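Side-chain contacts in pngf-ii (Elizabethkingia meningoseptica, PDB 4R4X), which probably hydrolyses the amide link between N-glycans and asparagine side chains, as a peptide:N-glycosidase related to PNGase F: residues Lys137-Arg140 with Ser144-Glu147; Asp200-Lys203 with Gln209-Gly212. All coordinates share one frame; numbering follows the deposited sequence.

The two contacts follow one another along the chain and lie on opposite sides of its centre, their own centres 64 Å apart and their nearest atoms about 50 Å apart, so neither touches the other. Contact 1 belongs to the hairpin of strands 134-140 and 144-154, within the N-glycanase N-terminal domain. Contact 2 ties a loop to strand 209-211, the outermost strand within this chain at one border of a large antiparallel sheet, in the region matching the N-terminal domain of PNGase F. One is backbone pairing within a sheet, the other a loop carbonyl bonded by an arginine side chain. Both lie near the surface, in different sequence-family regions of a probable deglycosylating enzyme.

Contact 1: Lys137-Arg140 with Ser144-Glu147; sequences KTVR and SVVE
With OG1 between its backbone N and carbonyl carbon (chi1 64°), Thr138 sets its hydroxyl beside Val146, whose CB lies 3.5 Å from OG1; the two side chains run alongside each other, pointing the same way. On the other face of the sheet, Lys137 stretches out fully and crosses Glu147 and Val145 at a slant. Its CD packs 3.8 Å from OE1 of Glu147, and its CE touches CG1 of Val145, so the far end of the aliphatic stem grazes the valine. CG1 of Val139 meets CG2 of Val145 at 4.2 Å, the beta-branched shape of both residues suiting extended backbone. Strands 134-140 and 144-154 form an antiparallel hairpin here, in which the pairs Thr138-Val146 and Arg140-Ser144 are each joined by two backbone N-H...O bonds, four in all. Thr138 N reaches Val146 O at 2.8 Å, and Arg140 N reaches Ser144 O at 2.7 Å. That second carbonyl also accepts a hydrogen bond from a water, 2.9 Å from Ser144 O, which is hydrogen-bonded to Thr138 OG1 as well. Strands 109-116 and 3-12 flank the hairpin, and Pro125 packs on Thr138 and Val146. Lys137 NZ stays 4.2 Å from Glu147 OE1, too far for a salt bridge; the opposite charges probably attract weakly, while the four backbone bonds and the water link supply the directional hold.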
loop_
_atom_site.group_PDB
_atom_site.type_symbol
_atom_site.label_atom_id
_atom_site.label_comp_id
_atom_site.label_asym_id
_atom_site.label_seq_id
_atom_site.Cartn_x
_atom_site.Cartn_y
_atom_site.Cartn_z
ATOM N N LYS A 137 23.374 -14.402 -31.645
ATOM C CA LYS A 137 24.008 -13.367 -30.861
ATOM C C LYS A 137 23.210 -12.063 -30.961
ATOM O O LYS A 137 22.789 -11.669 -32.061
ATOM C CB LYS A 137 25.421 -13.115 -31.378
ATOM C CG LYS A 137 26.186 -12.024 -30.646
ATOM C CD LYS A 137 27.643 -12.050 -31.100
ATOM C CE LYS A 137 28.370 -10.780 -30.719
ATOM N NZ LYS A 137 29.754 -10.812 -31.296
ATOM N N THR A 138 23.017 -11.404 -29.816
ATOM C CA THR A 138 22.476 -10.040 -29.768
ATOM C C THR A 138 23.439 -9.135 -29.020
ATOM O O THR A 138 24.102 -9.564 -28.073
ATOM C CB THR A 138 21.112 -9.971 -29.067
ATOM O OG1 THR A 138 21.270 -10.354 -27.694
ATOM C CG2 THR A 138 20.116 -10.891 -29.748
ATOM N N VAL A 139 23.525 -7.888 -29.465
ATOM C CA VAL A 139 24.360 -6.887 -28.827
ATOM C C VAL A 139 23.516 -5.650 -28.620
ATOM O O VAL A 139 22.978 -5.074 -29.580
ATOM C CB VAL A 139 25.593 -6.509 -29.670
ATOM C CG1 VAL A 139 26.515 -5.590 -28.864
ATOM C CG2 VAL A 139 26.326 -7.752 -30.122
ATOM N N ARG A 140 23.386 -5.263 -27.354
ATOM C CA ARG A 140 22.524 -4.165 -26.958
ATOM C C ARG A 140 23.426 -2.997 -26.565
ATOM O O ARG A 140 24.220 -3.112 -25.625
ATOM C CB ARG A 140 21.626 -4.587 -25.795
ATOM C CG ARG A 140 20.796 -3.462 -25.180
ATOM C CD ARG A 140 19.865 -3.967 -24.080
ATOM N NE ARG A 140 18.788 -4.788 -24.644
ATOM C CZ ARG A 140 17.566 -4.352 -24.974
ATOM N NH1 ARG A 140 17.205 -3.078 -24.785
ATOM N NH2 ARG A 140 16.685 -5.203 -25.499
ATOM N N SER A 144 26.024 -4.914 -23.879
ATOM C CA SER A 144 25.391 -6.112 -23.345
ATOM C C SER A 144 25.180 -7.136 -24.459
ATOM O O SER A 144 24.436 -6.891 -25.420
ATOM C CB SER A 144 24.068 -5.756 -22.700
ATOM O OG SER A 144 24.277 -4.809 -21.664
ATOM N N VAL A 145 25.837 -8.278 -24.309
ATOM C CA VAL A 145 25.911 -9.290 -25.349
ATOM C C VAL A 145 25.235 -10.555 -24.838
ATOM O O VAL A 145 25.417 -10.922 -23.683
ATOM C CB VAL A 145 27.384 -9.625 -25.680
ATOM C CG1 VAL A 145 27.482 -10.719 -26.740
ATOM C CG2 VAL A 145 28.146 -8.379 -26.118
ATOM N N VAL A 146 24.463 -11.215 -25.691
ATOM C CA VAL A 146 23.942 -12.551 -25.402
ATOM C C VAL A 146 24.370 -13.393 -26.600
ATOM O O VAL A 146 24.019 -13.055 -27.725
ATOM C CB VAL A 146 22.396 -12.555 -25.258
ATOM C CG1 VAL A 146 21.879 -13.952 -24.921
ATOM C CG2 VAL A 146 21.949 -11.572 -24.190
ATOM N N GLU A 147 25.151 -14.449 -26.373
ATOM C CA GLU A 147 25.672 -15.261 -27.471
ATOM C C GLU A 147 25.492 -16.764 -27.216
ATOM O O GLU A 147 25.673 -17.240 -26.106
ATOM C CB GLU A 147 27.148 -14.903 -27.733
ATOM C CG GLU A 147 27.844 -15.767 -28.778
ATOM C CD GLU A 147 29.149 -15.149 -29.308
ATOM O OE1 GLU A 147 29.643 -14.158 -28.717
ATOM O OE2 GLU A 147 29.672 -15.651 -30.319
HETATM O O HOH W 1 21.969 -8.284 -26.062
#

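Contact 2: Asp200-Lys203 with Gln209-Gly212; sequences DASK and QRFG
Ser202 and Lys203 lie in an irregular loop, whereas Arg210 has extended strand geometry; the closest CA atoms, those of Lys203 and Arg210, are 5.8 Å apart, and the backbones form no bridge. The arginine side chain makes the junction. Its NH2 donates to the backbone O of Lys203 at 2.8 Å, approaching in the carbonyl plane with a C=O...N angle of 148°, while the oxygen sits at the guanidinium edge, 20° out of that group's plane. Extension from CG to NE lets the stem run past the same carbonyl, with CD 3.4 Å from Lys203 O. Ser202 turns its OG anti to its backbone N (chi1 174°), and serine's one-atom branch beyond CB puts that OG in van der Waals contact with the arginine stem, 3.5 Å from Arg210 CD. This is a connection to the border of a large antiparallel sheet: strand 209-211 is outermost within this chain and pairs with strand 216-222. Lys203 directs its CB away from the strand, contributing its carbonyl instead of its amine. A long, multiply donating residue such as Arg210 suits this place, because NH2 also forms a salt bridge with Asp205 and NH1 another with Glu194.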
loop_
_atom_site.group_PDB
_atom_site.type_symbol
_atom_site.label_atom_id
_atom_site.label_comp_id
_atom_site.label_asym_id
_atom_site.label_seq_id
_atom_site.Cartn_x
_atom_site.Cartn_y
_atom_site.Cartn_z
ATOM N N ASP A 200 -31.010 6.179 9.803
ATOM C CA ASP A 200 -31.623 5.384 10.867
ATOM C C ASP A 200 -31.876 3.957 10.366
ATOM O O ASP A 200 -32.012 3.034 11.154
ATOM C CB ASP A 200 -32.939 6.035 11.371
ATOM C CG ASP A 200 -32.709 7.250 12.288
ATOM O OD1 ASP A 200 -31.548 7.657 12.501
ATOM O OD2 ASP A 200 -33.704 7.824 12.809
ATOM N N ALA A 201 -31.939 3.794 9.048
ATOM C CA ALA A 201 -32.120 2.495 8.412
ATOM C C ALA A 201 -30.846 1.643 8.335
ATOM O O ALA A 201 -30.941 0.436 8.141
ATOM C CB ALA A 201 -32.674 2.702 7.010
ATOM N N SER A 202 -29.665 2.260 8.451
ATOM C CA SER A 202 -28.405 1.519 8.396
ATOM C C SER A 202 -28.390 0.380 9.406
ATOM O O SER A 202 -28.743 0.570 10.560
ATOM C CB SER A 202 -27.202 2.429 8.675
ATOM O OG SER A 202 -26.002 1.662 8.752
ATOM N N LYS A 203 -27.989 -0.807 8.971
ATOM C CA LYS A 203 -27.828 -1.915 9.910
ATOM C C LYS A 203 -26.734 -2.876 9.478
ATOM O O LYS A 203 -26.334 -2.904 8.319
ATOM C CB LYS A 203 -29.158 -2.651 10.138
ATOM C CG LYS A 203 -29.985 -2.881 8.887
ATOM C CD LYS A 203 -31.440 -3.210 9.220
ATOM C CE LYS A 203 -31.608 -4.618 9.792
ATOM N NZ LYS A 203 -31.229 -5.682 8.815
ATOM N N GLN A 209 -20.366 -5.200 10.052
ATOM C CA GLN A 209 -21.078 -4.557 11.139
ATOM C C GLN A 209 -21.052 -3.047 10.941
ATOM O O GLN A 209 -20.032 -2.474 10.498
ATOM C CB GLN A 209 -20.458 -4.938 12.471
ATOM C CG GLN A 209 -20.433 -6.449 12.694
ATOM C CD GLN A 209 -19.567 -6.846 13.874
ATOM O OE1 GLN A 209 -18.571 -7.549 13.731
ATOM N NE2 GLN A 209 -19.952 -6.419 15.027
ATOM N N ARG A 210 -22.156 -2.398 11.285
ATOM C CA ARG A 210 -22.275 -0.951 11.101
ATOM C C ARG A 210 -22.711 -0.294 12.388
ATOM O O ARG A 210 -23.663 -0.727 13.026
ATOM C CB ARG A 210 -23.280 -0.621 10.001
ATOM C CG ARG A 210 -23.009 -1.337 8.691
ATOM C CD ARG A 210 -23.837 -0.775 7.528
ATOM N NE ARG A 210 -23.323 -1.321 6.270
ATOM C CZ ARG A 210 -23.512 -2.569 5.849
ATOM N NH1 ARG A 210 -22.950 -2.971 4.716
ATOM N NH2 ARG A 210 -24.249 -3.439 6.556
ATOM N N PHE A 211 -22.014 0.753 12.781
ATOM C CA PHE A 211 -22.332 1.446 14.022
ATOM C C PHE A 211 -22.423 2.939 13.720
ATOM O O PHE A 211 -22.163 3.370 12.589
ATOM C CB PHE A 211 -21.252 1.190 15.072
ATOM C CG PHE A 211 -21.006 -0.267 15.370
ATOM C CD1 PHE A 211 -21.762 -0.940 16.342
ATOM C CD2 PHE A 211 -20.039 -0.973 14.673
ATOM C CE1 PHE A 211 -21.521 -2.279 16.611
ATOM C CE2 PHE A 211 -19.801 -2.301 14.933
ATOM C CZ PHE A 211 -20.550 -2.962 15.894
ATOM N N GLY A 212 -22.817 3.732 14.714
ATOM C CA GLY A 212 -22.878 5.179 14.563
ATOM C C GLY A 212 -23.844 5.600 13.468
ATOM O O GLY A 212 -23.591 6.564 12.746
#